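Local structure of photosystem II stability/assembly factor HCF136 (Cyanidioschyzon merolae, 5OJ3) at residues 109-114 against 426-431; 168-173 against 180-185; 278-283 against 323-328; 314-319 against 329-334. The protein is probably essential for photosystem II biogenesis, being required to assemble an early intermediate that includes D2 and cytochrome b559. All blocks are in the same frame, centred on the assembly; numbering follows the deposited sequence.

Interaction 1: 109-114 against 426-431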
loop_
_atom_site.group_PDB
_atom_site.type_symbol
_atom_site.label_atom_id
_atom_site.label_comp_id
_atom_site.label_asym_id
_atom_site.label_seq_id
_atom_site.Cartn_x
_atom_site.Cartn_y
_atom_site.Cartn_z
ATOM N N TRP A 109 -6.762 -9.561 -17.296
ATOM C CA TRP A 109 -5.513 -8.821 -17.203
ATOM C C TRP A 109 -4.646 -9.144 -18.410
ATOM O O TRP A 109 -4.760 -10.223 -19.001
ATOM C CB TRP A 109 -4.741 -9.167 -15.919
ATOM C CG TRP A 109 -5.435 -8.806 -14.633
ATOM C CD1 TRP A 109 -6.250 -9.610 -13.890
ATOM C CD2 TRP A 109 -5.340 -7.565 -13.921
ATOM N NE1 TRP A 109 -6.686 -8.941 -12.771
ATOM C CE2 TRP A 109 -6.141 -7.685 -12.766
ATOM C CE3 TRP A 109 -4.664 -6.364 -14.151
ATOM C CZ2 TRP A 109 -6.283 -6.647 -11.846
ATOM C CZ3 TRP A 109 -4.806 -5.336 -13.235
ATOM C CH2 TRP A 109 -5.611 -5.485 -12.099
ATOM N N LYS A 110 -3.766 -8.215 -18.773
ATOM C CA LYS A 110 -2.845 -8.497 -19.866
ATOM C C LYS A 110 -1.639 -7.577 -19.712
ATOM O O LYS A 110 -1.761 -6.446 -19.230
ATOM C CB LYS A 110 -3.525 -8.343 -21.236
ATOM C CG LYS A 110 -2.642 -8.704 -22.418
ATOM C CD LYS A 110 -3.397 -8.531 -23.722
ATOM C CE LYS A 110 -2.650 -9.169 -24.873
ATOM N NZ LYS A 110 -3.416 -10.354 -25.367
ATOM N N GLN A 111 -0.475 -8.078 -20.115
ATOM C CA GLN A 111 0.804 -7.481 -19.756
ATOM C C GLN A 111 1.190 -6.341 -20.695
ATOM O O GLN A 111 1.168 -6.488 -21.919
ATOM C CB GLN A 111 1.895 -8.549 -19.757
ATOM C CG GLN A 111 3.302 -8.007 -19.621
ATOM C CD GLN A 111 4.290 -9.085 -19.230
ATOM O OE1 GLN A 111 3.919 -10.249 -19.062
ATOM N NE2 GLN A 111 5.554 -8.708 -19.088
ATOM N N VAL A 112 1.529 -5.195 -20.112
ATOM C CA VAL A 112 2.154 -4.093 -20.827
ATOM C C VAL A 112 3.677 -4.285 -20.765
ATOM O O VAL A 112 4.242 -4.215 -19.660
ATOM C CB VAL A 112 1.756 -2.732 -20.242
ATOM C CG1 VAL A 112 2.161 -1.607 -21.183
ATOM C CG2 VAL A 112 0.267 -2.687 -19.932
ATOM N N PRO A 113 4.347 -4.529 -21.885
ATOM C CA PRO A 113 5.812 -4.619 -21.872
ATOM C C PRO A 113 6.477 -3.259 -21.721
ATOM O O PRO A 113 5.954 -2.228 -22.153
ATOM C CB PRO A 113 6.140 -5.255 -23.228
ATOM C CG PRO A 113 5.006 -4.846 -24.105
ATOM C CD PRO A 113 3.787 -4.752 -23.227
ATOM N N LEU A 114 7.636 -3.265 -21.083
ATOM C CA LEU A 114 8.409 -2.066 -20.800
ATOM C C LEU A 114 9.893 -2.369 -21.009
ATOM O O LEU A 114 10.302 -3.539 -21.049
ATOM C CB LEU A 114 8.202 -1.616 -19.341
ATOM C CG LEU A 114 6.834 -1.342 -18.714
ATOM C CD1 LEU A 114 6.562 -2.441 -17.727
ATOM C CD2 LEU A 114 6.761 0.007 -18.028
ATOM N N ASP A 426 10.918 -8.133 -12.213
ATOM C CA ASP A 426 11.408 -8.240 -13.588
ATOM C C ASP A 426 10.515 -7.428 -14.531
ATOM O O ASP A 426 10.161 -7.855 -15.628
ATOM C CB ASP A 426 11.502 -9.724 -13.994
ATOM C CG ASP A 426 12.125 -9.949 -15.374
ATOM O OD1 ASP A 426 11.452 -9.792 -16.415
ATOM O OD2 ASP A 426 13.316 -10.322 -15.410
ATOM N N GLY A 427 10.112 -6.244 -14.076
ATOM C CA GLY A 427 9.435 -5.326 -14.969
ATOM C C GLY A 427 8.103 -5.830 -15.474
ATOM O O GLY A 427 7.708 -5.491 -16.587
ATOM N N VAL A 428 7.426 -6.682 -14.716
ATOM C CA VAL A 428 6.148 -7.239 -15.139
ATOM C C VAL A 428 5.043 -6.287 -14.699
ATOM O O VAL A 428 4.882 -6.021 -13.503
ATOM C CB VAL A 428 5.939 -8.650 -14.570
ATOM C CG1 VAL A 428 4.543 -9.135 -14.876
ATOM C CG2 VAL A 428 6.970 -9.609 -15.148
ATOM N N LEU A 429 4.287 -5.768 -15.668
ATOM C CA LEU A 429 3.147 -4.908 -15.387
ATOM C C LEU A 429 1.945 -5.370 -16.194
ATOM O O LEU A 429 2.028 -5.520 -17.418
ATOM C CB LEU A 429 3.470 -3.450 -15.727
ATOM C CG LEU A 429 2.345 -2.477 -16.052
ATOM C CD1 LEU A 429 1.548 -2.192 -14.802
ATOM C CD2 LEU A 429 2.967 -1.193 -16.573
ATOM N N LEU A 430 0.828 -5.572 -15.504
ATOM C CA LEU A 430 -0.413 -6.036 -16.103
ATOM C C LEU A 430 -1.461 -4.944 -15.967
ATOM O O LEU A 430 -1.582 -4.315 -14.911
ATOM C CB LEU A 430 -0.929 -7.325 -15.444
ATOM C CG LEU A 430 -0.123 -8.626 -15.389
ATOM C CD1 LEU A 430 1.133 -8.501 -14.566
ATOM C CD2 LEU A 430 -0.998 -9.717 -14.813
ATOM N N LYS A 431 -2.216 -4.722 -17.034
ATOM C CA LYS A 431 -3.226 -3.679 -17.078
ATOM C C LYS A 431 -4.601 -4.326 -17.098
ATOM O O LYS A 431 -4.805 -5.354 -17.752
ATOM C CB LYS A 431 -3.041 -2.781 -18.307
ATOM C CG LYS A 431 -4.309 -2.074 -18.745
ATOM C CD LYS A 431 -4.028 -0.906 -19.664
ATOM C CE LYS A 431 -5.267 -0.044 -19.804
ATOM N NZ LYS A 431 -6.465 -0.872 -20.129
#

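Interaction 2: 168-173 against 180-185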
loop_
_atom_site.group_PDB
_atom_site.type_symbol
_atom_site.label_atom_id
_atom_site.label_comp_id
_atom_site.label_asym_id
_atom_site.label_seq_id
_atom_site.Cartn_x
_atom_site.Cartn_y
_atom_site.Cartn_z
ATOM N N TYR A 168 18.221 5.481 -7.103
ATOM C CA TYR A 168 17.763 4.829 -5.883
ATOM C C TYR A 168 16.657 3.817 -6.190
ATOM O O TYR A 168 16.328 3.551 -7.351
ATOM C CB TYR A 168 17.284 5.878 -4.880
ATOM C CG TYR A 168 18.368 6.736 -4.259
ATOM C CD1 TYR A 168 19.050 7.690 -4.999
ATOM C CD2 TYR A 168 18.693 6.596 -2.915
ATOM C CE1 TYR A 168 20.034 8.474 -4.426
ATOM C CE2 TYR A 168 19.675 7.369 -2.334
ATOM C CZ TYR A 168 20.341 8.309 -3.090
ATOM O OH TYR A 168 21.318 9.083 -2.507
ATOM N N ARG A 169 16.084 3.243 -5.131
ATOM C CA ARG A 169 14.839 2.486 -5.225
ATOM C C ARG A 169 13.688 3.420 -4.879
ATOM O O ARG A 169 13.658 3.988 -3.785
ATOM C CB ARG A 169 14.837 1.279 -4.284
ATOM C CG ARG A 169 13.431 0.723 -3.986
ATOM C CD ARG A 169 13.331 0.125 -2.580
ATOM N NE ARG A 169 11.957 0.070 -2.076
ATOM C CZ ARG A 169 11.591 -0.557 -0.959
ATOM N NH1 ARG A 169 12.493 -1.194 -0.227
ATOM N NH2 ARG A 169 10.323 -0.545 -0.567
ATOM N N PHE A 170 12.745 3.575 -5.803
ATOM C CA PHE A 170 11.638 4.510 -5.641
ATOM C C PHE A 170 10.421 3.768 -5.105
ATOM O O PHE A 170 9.891 2.870 -5.770
ATOM C CB PHE A 170 11.326 5.210 -6.961
ATOM C CG PHE A 170 12.318 6.274 -7.307
ATOM C CD1 PHE A 170 12.265 7.511 -6.688
ATOM C CD2 PHE A 170 13.327 6.029 -8.222
ATOM C CE1 PHE A 170 13.186 8.489 -6.990
ATOM C CE2 PHE A 170 14.250 7.003 -8.530
ATOM C CZ PHE A 170 14.182 8.233 -7.912
ATOM N N SER A 171 9.977 4.157 -3.908
ATOM C CA SER A 171 8.971 3.384 -3.187
ATOM C C SER A 171 7.559 3.692 -3.668
ATOM O O SER A 171 6.773 2.772 -3.919
ATOM C CB SER A 171 9.095 3.640 -1.685
ATOM O OG SER A 171 10.280 3.058 -1.172
ATOM N N ASN A 172 7.206 4.970 -3.797
ATOM C CA ASN A 172 5.845 5.291 -4.203
ATOM C C ASN A 172 5.801 6.662 -4.866
ATOM O O ASN A 172 6.744 7.452 -4.785
ATOM C CB ASN A 172 4.874 5.239 -3.015
ATOM C CG ASN A 172 5.431 5.898 -1.771
ATOM O OD1 ASN A 172 6.358 5.384 -1.142
ATOM N ND2 ASN A 172 4.865 7.040 -1.405
ATOM N N VAL A 173 4.667 6.925 -5.518
ATOM C CA VAL A 173 4.360 8.207 -6.138
ATOM C C VAL A 173 2.906 8.531 -5.810
ATOM O O VAL A 173 2.074 7.632 -5.651
ATOM C CB VAL A 173 4.605 8.184 -7.667
ATOM C CG1 VAL A 173 3.612 7.264 -8.366
ATOM C CG2 VAL A 173 4.546 9.590 -8.248
ATOM N N ALA A 180 2.790 16.058 -7.807
ATOM C CA ALA A 180 3.166 14.676 -7.541
ATOM C C ALA A 180 4.311 14.625 -6.541
ATOM O O ALA A 180 5.206 15.472 -6.571
ATOM C CB ALA A 180 3.573 13.954 -8.827
ATOM N N TRP A 181 4.281 13.623 -5.663
ATOM C CA TRP A 181 5.320 13.405 -4.663
ATOM C C TRP A 181 5.869 11.993 -4.812
ATOM O O TRP A 181 5.099 11.037 -4.952
ATOM C CB TRP A 181 4.778 13.596 -3.240
ATOM C CG TRP A 181 4.217 14.958 -2.950
ATOM C CD1 TRP A 181 3.052 15.483 -3.427
ATOM C CD2 TRP A 181 4.782 15.954 -2.088
ATOM N NE1 TRP A 181 2.862 16.749 -2.928
ATOM C CE2 TRP A 181 3.912 17.062 -2.103
ATOM C CE3 TRP A 181 5.944 16.020 -1.311
ATOM C CZ2 TRP A 181 4.164 18.221 -1.371
ATOM C CZ3 TRP A 181 6.193 17.174 -0.585
ATOM C CH2 TRP A 181 5.306 18.257 -0.620
ATOM N N VAL A 182 7.196 11.864 -4.779
ATOM C CA VAL A 182 7.881 10.578 -4.868
ATOM C C VAL A 182 8.836 10.458 -3.689
ATOM O O VAL A 182 9.451 11.448 -3.278
ATOM C CB VAL A 182 8.653 10.425 -6.198
ATOM C CG1 VAL A 182 8.966 8.963 -6.479
ATOM C CG2 VAL A 182 7.870 11.028 -7.345
ATOM N N ILE A 183 8.954 9.248 -3.137
ATOM C CA ILE A 183 9.959 8.962 -2.122
ATOM C C ILE A 183 10.685 7.679 -2.504
ATOM O O ILE A 183 10.195 6.867 -3.291
ATOM C CB ILE A 183 9.372 8.843 -0.695
ATOM C CG1 ILE A 183 8.617 7.526 -0.513
ATOM C CG2 ILE A 183 8.477 10.030 -0.375
ATOM C CD1 ILE A 183 7.790 7.479 0.753
ATOM N N GLY A 184 11.876 7.504 -1.929
ATOM C CA GLY A 184 12.712 6.371 -2.260
ATOM C C GLY A 184 13.594 5.952 -1.103
ATOM O O GLY A 184 13.567 6.548 -0.025
ATOM N N LYS A 185 14.386 4.904 -1.343
ATOM C CA LYS A 185 15.335 4.375 -0.374
ATOM C C LYS A 185 16.730 4.321 -0.982
ATOM O O LYS A 185 16.886 3.874 -2.127
ATOM C CB LYS A 185 14.928 2.970 0.098
ATOM C CG LYS A 185 16.095 2.114 0.578
ATOM C CD LYS A 185 15.626 0.807 1.195
ATOM C CE LYS A 185 14.864 1.046 2.490
ATOM N NZ LYS A 185 14.423 -0.244 3.087
#

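Interaction 3: 278-283 against 323-328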
loop_
_atom_site.group_PDB
_atom_site.type_symbol
_atom_site.label_atom_id
_atom_site.label_comp_id
_atom_site.label_asym_id
_atom_site.label_seq_id
_atom_site.Cartn_x
_atom_site.Cartn_y
_atom_site.Cartn_z
ATOM N N ASP A 278 -6.264 5.524 4.434
ATOM C CA ASP A 278 -7.681 5.395 4.171
ATOM C C ASP A 278 -8.190 6.642 3.444
ATOM O O ASP A 278 -7.500 7.661 3.335
ATOM C CB ASP A 278 -8.397 5.186 5.512
ATOM C CG ASP A 278 -9.896 5.167 5.400
ATOM O OD1 ASP A 278 -10.464 4.073 5.238
ATOM O OD2 ASP A 278 -10.509 6.251 5.489
ATOM N N VAL A 279 -9.418 6.552 2.930
ATOM C CA VAL A 279 -9.971 7.658 2.170
ATOM C C VAL A 279 -10.304 8.835 3.076
ATOM O O VAL A 279 -10.380 9.976 2.605
ATOM C CB VAL A 279 -11.192 7.168 1.370
ATOM C CG1 VAL A 279 -12.464 7.225 2.203
ATOM C CG2 VAL A 279 -11.327 7.940 0.086
ATOM N N HIS A 280 -10.503 8.589 4.369
ATOM C CA HIS A 280 -10.741 9.634 5.357
ATOM C C HIS A 280 -9.509 9.941 6.201
ATOM O O HIS A 280 -9.630 10.593 7.243
ATOM C CB HIS A 280 -11.923 9.259 6.259
ATOM C CG HIS A 280 -13.152 8.856 5.504
ATOM N ND1 HIS A 280 -13.576 7.549 5.410
ATOM C CD2 HIS A 280 -14.047 9.593 4.804
ATOM C CE1 HIS A 280 -14.684 7.498 4.691
ATOM N NE2 HIS A 280 -14.986 8.724 4.306
ATOM N N GLY A 281 -8.331 9.493 5.775
ATOM C CA GLY A 281 -7.099 9.787 6.476
ATOM C C GLY A 281 -6.721 8.821 7.575
ATOM O O GLY A 281 -5.763 9.095 8.309
ATOM N N ASN A 282 -7.427 7.702 7.711
ATOM C CA ASN A 282 -7.034 6.676 8.663
ATOM C C ASN A 282 -5.831 5.909 8.128
ATOM O O ASN A 282 -5.683 5.709 6.920
ATOM C CB ASN A 282 -8.181 5.704 8.937
ATOM C CG ASN A 282 -9.361 6.366 9.617
ATOM O OD1 ASN A 282 -9.242 7.448 10.183
ATOM N ND2 ASN A 282 -10.512 5.709 9.566
ATOM N N TYR A 283 -4.955 5.501 9.038
ATOM C CA TYR A 283 -3.795 4.695 8.688
ATOM C C TYR A 283 -3.916 3.302 9.289
ATOM O O TYR A 283 -4.452 3.124 10.387
ATOM C CB TYR A 283 -2.501 5.345 9.184
ATOM C CG TYR A 283 -2.034 6.538 8.389
ATOM C CD1 TYR A 283 -1.396 6.380 7.167
ATOM C CD2 TYR A 283 -2.233 7.825 8.862
ATOM C CE1 TYR A 283 -0.967 7.476 6.444
ATOM C CE2 TYR A 283 -1.812 8.925 8.147
ATOM C CZ TYR A 283 -1.169 8.748 6.945
ATOM O OH TYR A 283 -0.749 9.849 6.229
ATOM N N ASP A 323 -11.388 2.193 2.318
ATOM C CA ASP A 323 -12.330 2.825 3.239
ATOM C C ASP A 323 -12.523 1.928 4.449
ATOM O O ASP A 323 -13.004 0.798 4.322
ATOM C CB ASP A 323 -13.674 3.124 2.581
ATOM C CG ASP A 323 -14.593 3.937 3.486
ATOM O OD1 ASP A 323 -14.095 4.525 4.471
ATOM O OD2 ASP A 323 -15.813 3.972 3.225
ATOM N N ALA A 324 -12.147 2.442 5.622
ATOM C CA ALA A 324 -12.291 1.693 6.862
ATOM C C ALA A 324 -13.748 1.458 7.250
ATOM O O ALA A 324 -14.014 0.582 8.080
ATOM C CB ALA A 324 -11.569 2.421 7.997
ATOM N N THR A 325 -14.695 2.205 6.678
ATOM C CA THR A 325 -16.105 1.950 6.938
ATOM C C THR A 325 -16.638 0.724 6.212
ATOM O O THR A 325 -17.766 0.303 6.497
ATOM C CB THR A 325 -16.952 3.168 6.544
ATOM O OG1 THR A 325 -17.241 3.120 5.138
ATOM C CG2 THR A 325 -16.227 4.467 6.878
ATOM N N LYS A 326 -15.865 0.142 5.295
ATOM C CA LYS A 326 -16.232 -1.116 4.661
ATOM C C LYS A 326 -15.443 -2.303 5.200
ATOM O O LYS A 326 -15.826 -3.453 4.942
ATOM C CB LYS A 326 -16.052 -1.016 3.133
ATOM C CG LYS A 326 -16.375 0.376 2.575
ATOM C CD LYS A 326 -16.042 0.543 1.099
ATOM C CE LYS A 326 -16.863 1.677 0.458
ATOM N NZ LYS A 326 -18.301 1.405 0.214
ATOM N N GLY A 327 -14.367 -2.057 5.945
ATOM C CA GLY A 327 -13.713 -3.097 6.708
ATOM C C GLY A 327 -12.235 -3.198 6.398
ATOM O O GLY A 327 -11.677 -2.446 5.599
ATOM N N ILE A 328 -11.597 -4.163 7.058
ATOM C CA ILE A 328 -10.174 -4.445 6.925
ATOM C C ILE A 328 -10.019 -5.850 6.364
ATOM O O ILE A 328 -10.790 -6.751 6.713
ATOM C CB ILE A 328 -9.438 -4.333 8.278
ATOM C CG1 ILE A 328 -9.746 -3.000 8.961
ATOM C CG2 ILE A 328 -7.944 -4.523 8.105
ATOM C CD1 ILE A 328 -9.364 -2.973 10.427
#

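Interaction 4: 314-319 against 329-334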
loop_
_atom_site.group_PDB
_atom_site.type_symbol
_atom_site.label_atom_id
_atom_site.label_comp_id
_atom_site.label_asym_id
_atom_site.label_seq_id
_atom_site.Cartn_x
_atom_site.Cartn_y
_atom_site.Cartn_z
ATOM N N ILE A 314 0.601 -12.401 10.710
ATOM C CA ILE A 314 0.009 -11.669 9.601
ATOM C C ILE A 314 1.116 -11.250 8.641
ATOM O O ILE A 314 2.227 -10.903 9.062
ATOM C CB ILE A 314 -0.782 -10.464 10.124
ATOM C CG1 ILE A 314 -1.685 -10.878 11.285
ATOM C CG2 ILE A 314 -1.651 -9.904 9.032
ATOM C CD1 ILE A 314 -2.382 -9.700 11.949
ATOM N N SER A 315 0.819 -11.269 7.340
ATOM C CA SER A 315 1.794 -10.843 6.343
ATOM C C SER A 315 1.435 -9.522 5.682
ATOM O O SER A 315 2.326 -8.713 5.415
ATOM C CB SER A 315 1.944 -11.893 5.248
ATOM O OG SER A 315 1.815 -13.197 5.795
ATOM N N ALA A 316 0.159 -9.273 5.417
ATOM C CA ALA A 316 -0.291 -8.076 4.726
ATOM C C ALA A 316 -1.599 -7.601 5.343
ATOM O O ALA A 316 -2.285 -8.349 6.044
ATOM C CB ALA A 316 -0.470 -8.326 3.227
ATOM N N ILE A 317 -1.912 -6.327 5.112
ATOM C CA ILE A 317 -3.113 -5.738 5.687
ATOM C C ILE A 317 -3.451 -4.448 4.946
ATOM O O ILE A 317 -2.568 -3.781 4.390
ATOM C CB ILE A 317 -2.938 -5.503 7.200
ATOM C CG1 ILE A 317 -4.276 -5.157 7.858
ATOM C CG2 ILE A 317 -1.894 -4.423 7.474
ATOM C CD1 ILE A 317 -4.329 -5.447 9.348
ATOM N N GLY A 318 -4.732 -4.098 4.927
ATOM C CA GLY A 318 -5.191 -2.898 4.248
ATOM C C GLY A 318 -6.683 -2.738 4.431
ATOM O O GLY A 318 -7.344 -3.549 5.089
ATOM N N PHE A 319 -7.214 -1.682 3.818
ATOM C CA PHE A 319 -8.635 -1.370 3.894
ATOM C C PHE A 319 -9.366 -1.871 2.654
ATOM O O PHE A 319 -8.806 -1.908 1.556
ATOM C CB PHE A 319 -8.869 0.138 4.047
ATOM C CG PHE A 319 -8.287 0.726 5.305
ATOM C CD1 PHE A 319 -7.136 1.501 5.275
ATOM C CD2 PHE A 319 -8.885 0.470 6.529
ATOM C CE1 PHE A 319 -6.613 2.037 6.443
ATOM C CE2 PHE A 319 -8.366 1.000 7.696
ATOM C CZ PHE A 319 -7.229 1.782 7.654
ATOM N N TRP A 329 -9.026 -6.036 5.501
ATOM C CA TRP A 329 -8.593 -7.357 5.078
ATOM C C TRP A 329 -7.208 -7.629 5.647
ATOM O O TRP A 329 -6.426 -6.707 5.893
ATOM C CB TRP A 329 -8.562 -7.487 3.550
ATOM C CG TRP A 329 -7.605 -6.547 2.874
ATOM C CD1 TRP A 329 -7.895 -5.323 2.346
ATOM C CD2 TRP A 329 -6.203 -6.755 2.654
ATOM N NE1 TRP A 329 -6.763 -4.759 1.809
ATOM C CE2 TRP A 329 -5.711 -5.617 1.987
ATOM C CE3 TRP A 329 -5.316 -7.795 2.957
ATOM C CZ2 TRP A 329 -4.372 -5.487 1.618
ATOM C CZ3 TRP A 329 -3.988 -7.663 2.591
ATOM C CH2 TRP A 329 -3.530 -6.519 1.929
ATOM N N GLU A 330 -6.910 -8.906 5.860
ATOM C CA GLU A 330 -5.603 -9.309 6.349
ATOM C C GLU A 330 -5.162 -10.559 5.608
ATOM O O GLU A 330 -5.987 -11.350 5.140
ATOM C CB GLU A 330 -5.603 -9.568 7.862
ATOM C CG GLU A 330 -6.352 -10.815 8.289
ATOM C CD GLU A 330 -6.363 -10.989 9.795
ATOM O OE1 GLU A 330 -5.875 -10.081 10.500
ATOM O OE2 GLU A 330 -6.865 -12.026 10.274
ATOM N N THR A 331 -3.850 -10.723 5.504
ATOM C CA THR A 331 -3.254 -11.903 4.904
ATOM C C THR A 331 -2.381 -12.590 5.936
ATOM O O THR A 331 -1.491 -11.965 6.520
ATOM C CB THR A 331 -2.404 -11.534 3.689
ATOM O OG1 THR A 331 -3.251 -11.286 2.559
ATOM C CG2 THR A 331 -1.429 -12.653 3.373
ATOM N N ILE A 332 -2.635 -13.856 6.156
ATOM C CA ILE A 332 -1.906 -14.621 7.151
ATOM C C ILE A 332 -0.818 -15.394 6.416
ATOM O O ILE A 332 -0.986 -15.773 5.248
ATOM C CB ILE A 332 -2.874 -15.546 7.917
ATOM C CG1 ILE A 332 -4.091 -14.773 8.456
ATOM C CG2 ILE A 332 -2.191 -16.171 9.082
ATOM C CD1 ILE A 332 -3.776 -13.470 9.188
ATOM N N ARG A 333 0.310 -15.638 7.082
ATOM C CA ARG A 333 1.363 -16.395 6.418
ATOM C C ARG A 333 0.914 -17.827 6.164
ATOM O O ARG A 333 0.195 -18.428 6.966
ATOM C CB ARG A 333 2.681 -16.335 7.192
ATOM C CG ARG A 333 3.299 -14.959 7.053
ATOM C CD ARG A 333 4.705 -14.753 7.564
ATOM N NE ARG A 333 4.831 -14.651 9.010
ATOM C CZ ARG A 333 5.784 -13.939 9.603
ATOM N NH1 ARG A 333 6.650 -13.260 8.867
ATOM N NH2 ARG A 333 5.857 -13.878 10.922
ATOM N N GLY A 334 1.343 -18.361 5.024
ATOM C CA GLY A 334 0.858 -19.638 4.543
ATOM C C GLY A 334 -0.501 -19.594 3.877
ATOM O O GLY A 334 -1.138 -20.641 3.731
#

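Interaction 1: 109-114 against 426-431
Lys-110 and Lys-431 form an antiparallel hydrogen-bonded pair that stitches the N-terminal strand 109-111 to the last strand of the chain. Lys-431 N gives a nearly straight bond (175°) to Lys-110 O at 2.8 Å, and Lys-110 N returns a longer one, 3.2 Å, to Lys-431 O. One step along, Gln-111 and Leu-430 are a non-hydrogen-bonded pair, and beyond them Val-112 N reaches Leu-429 O at 2.8 Å.

The side chains close up around this short seam. Val-112 sets CG2 against Lys-431 CB (3.7 Å), on the face carrying the two lysines. Leu-114 runs at about a right angle to Leu-429, with its CD1 branch 3.8 Å from Leu-429 CB and also resting by Gly-427 O. At the other end Trp-109 CB meets Leu-430 CD2 at 3.9 Å. With CG anti to the carbonyl carbon (chi1 -63°), the indole is turned toward strand 429-431 and brings its CZ3 to Leu-430 O, near the ring plane.

This is the velcro closure of a beta-propeller: a strand from the start of the chain completes a blade whose other three strands come from the end. Trp-109 also touches Val-422 of strand 420-424 and Ile-412 of strand 409-414, and meets Trp-378 of strand 377-381 edge-to-face. On the side of the following blade, Leu-114 and Leu-429 both lean on Leu-135 of strand 133-137.

Interaction 2: 168-173 against 180-185
A classic beta bulge, with Ser-171 and Asn-172 both facing Ile-183, interrupts the hairpin of strands 169-176 and 179-185, the two inner strands of a propeller blade. Ser-171 N donates to Ile-183 O at 2.8 Å, and Ile-183 N donates to Asn-172 O at 3.3 Å, so the two residues share one partner. Ser-171 adopts helix-like backbone angles (phi -82°, psi -48°), which take up the extra residue.

Before the bulge, Arg-169 and Lys-185 are bonded both ways through their backbones; the shorter bond, from Lys-185 N to Arg-169 O, is 2.7 Å. Their side chains leave on the same face, and Arg-169 NH1 lies 4.0 Å from Lys-185 NZ, a close approach of like charges probably eased by the long, weak ion pair of Lys-185 with Glu-211. Gly-184 sits across from Phe-170. On that face Val-182 holds CG1 anti to its backbone N (chi1 -161°), which turns this branch to Phe-170 CD1 at 3.6 Å and leaves CG2 to meet Val-173 CG2 at 3.7 Å. Val-173 N is held by the carboxylate of Asp-122, in the preceding blade. At the open end of the hairpin, the Tyr-168 ring turns its edge to the backbone, CD2 lying 3.4 Å from Lys-185 O.

Interaction 3: 278-283 against 323-328
Asp-323, Asp-278 and Ala-324 carry this meeting of two loops. Asp-278, its CG anti to the backbone N (chi1 174°), extends its carboxylate to the other loop, and OD1 accepts from Ala-324 N in a hydrogen bond modelled at a very short 2.4 Å, a length not to be pressed at this resolution. Ala-324 CB lies beside the same oxygen and 3.8 Å from Asn-282 ND2.

The other oxygen of Asp-278 turns back into its own loop: OD2 takes the backbone N of His-280 at 2.6 Å, closing an Asx turn within the type I beta turn from Asp-278 to Gly-281. Both loops connect the innermost strand of a propeller blade to the next strand, and the blades are neighbours, so the contact bridges two blades where these loops leave the innermost strands.

Asp-323 points OD1 at the His-280 ring edge, on the CE1-ND1 side, with ring and carboxylate planes 63° apart; Val-279 CG1 sits over one ring face. Asp-278 OD1 and Asp-323 OD1 are 3.7 Å apart, a close pair of like charges perhaps tempered by the N-H donors on Asp-278. Asp-323 OD2 is met from above its carboxylate plane by Thr-325 OG1 at 2.5 Å.

Interaction 4: 314-319 against 329-334
Thr-331 O takes two backbone donors, Ser-315 N at 2.5 Å in an almost straight bond (176°) and Ala-316 N in a weak one at 3.3 Å. Two residues facing one make this a classic beta bulge, set in the hairpin of strands 314-319 and 328-332 that forms the inner half of a propeller blade. Past the bulge the pairing is regular: Thr-331 N donates to Ala-316 O at 2.9 Å, and Gly-318 and Trp-329 bond to each other both ways.

Ile-317 and Glu-330 share one face, where the Ile-317 side chain rests on Ile-284 and Ile-286 of the preceding blade. Nearer the bulge, Ile-314 CG1 meets Ile-332 CD1 at 3.9 Å, while the Ile-314 side chain crosses that of Glu-330 at about a right angle, with Ile-314 CD1 3.8 Å from Glu-330 OE1. Glu-330 is buried, its chain reaching toward Phe-354 and Met-356 on the outermost strand of the same blade.

Trp-329 dominates the opposite face. Its CG stands between the backbone N and the carbonyl carbon (chi1 62°), which folds the indole across the partner strand instead of off the sheet; Val-369 of the next blade also touches it. Gly-318, having no side chain, lets the ring lie directly on the main chain: Gly-318 N is 3.4 Å above the Trp-329 ring plane, over its centre. At the ring edge, Ala-316 CB abuts CZ3 of Trp-329 at 3.6 Å.

Overall arrangement
All four contacts belong to one seven-bladed propeller. Interaction 1 joins the two ends of the chain and encloses the others; interaction 2 comes first within it, and interactions 3 and 4 follow with their segments alternating. Interactions 2 and 4 are equivalent inner hairpins of different blades, each with a bulge, and their centres lie about 24 Å apart across the torus. Interaction 3 ties the blade of interaction 4 to the one before it. Interactions 3 and 4 touch: Phe-319 CE2 packs on Ala-324 CB at 3.5 Å. Interaction 1 is about 29 Å from interaction 3, centre to centre, so the ring is closed far from that bridge.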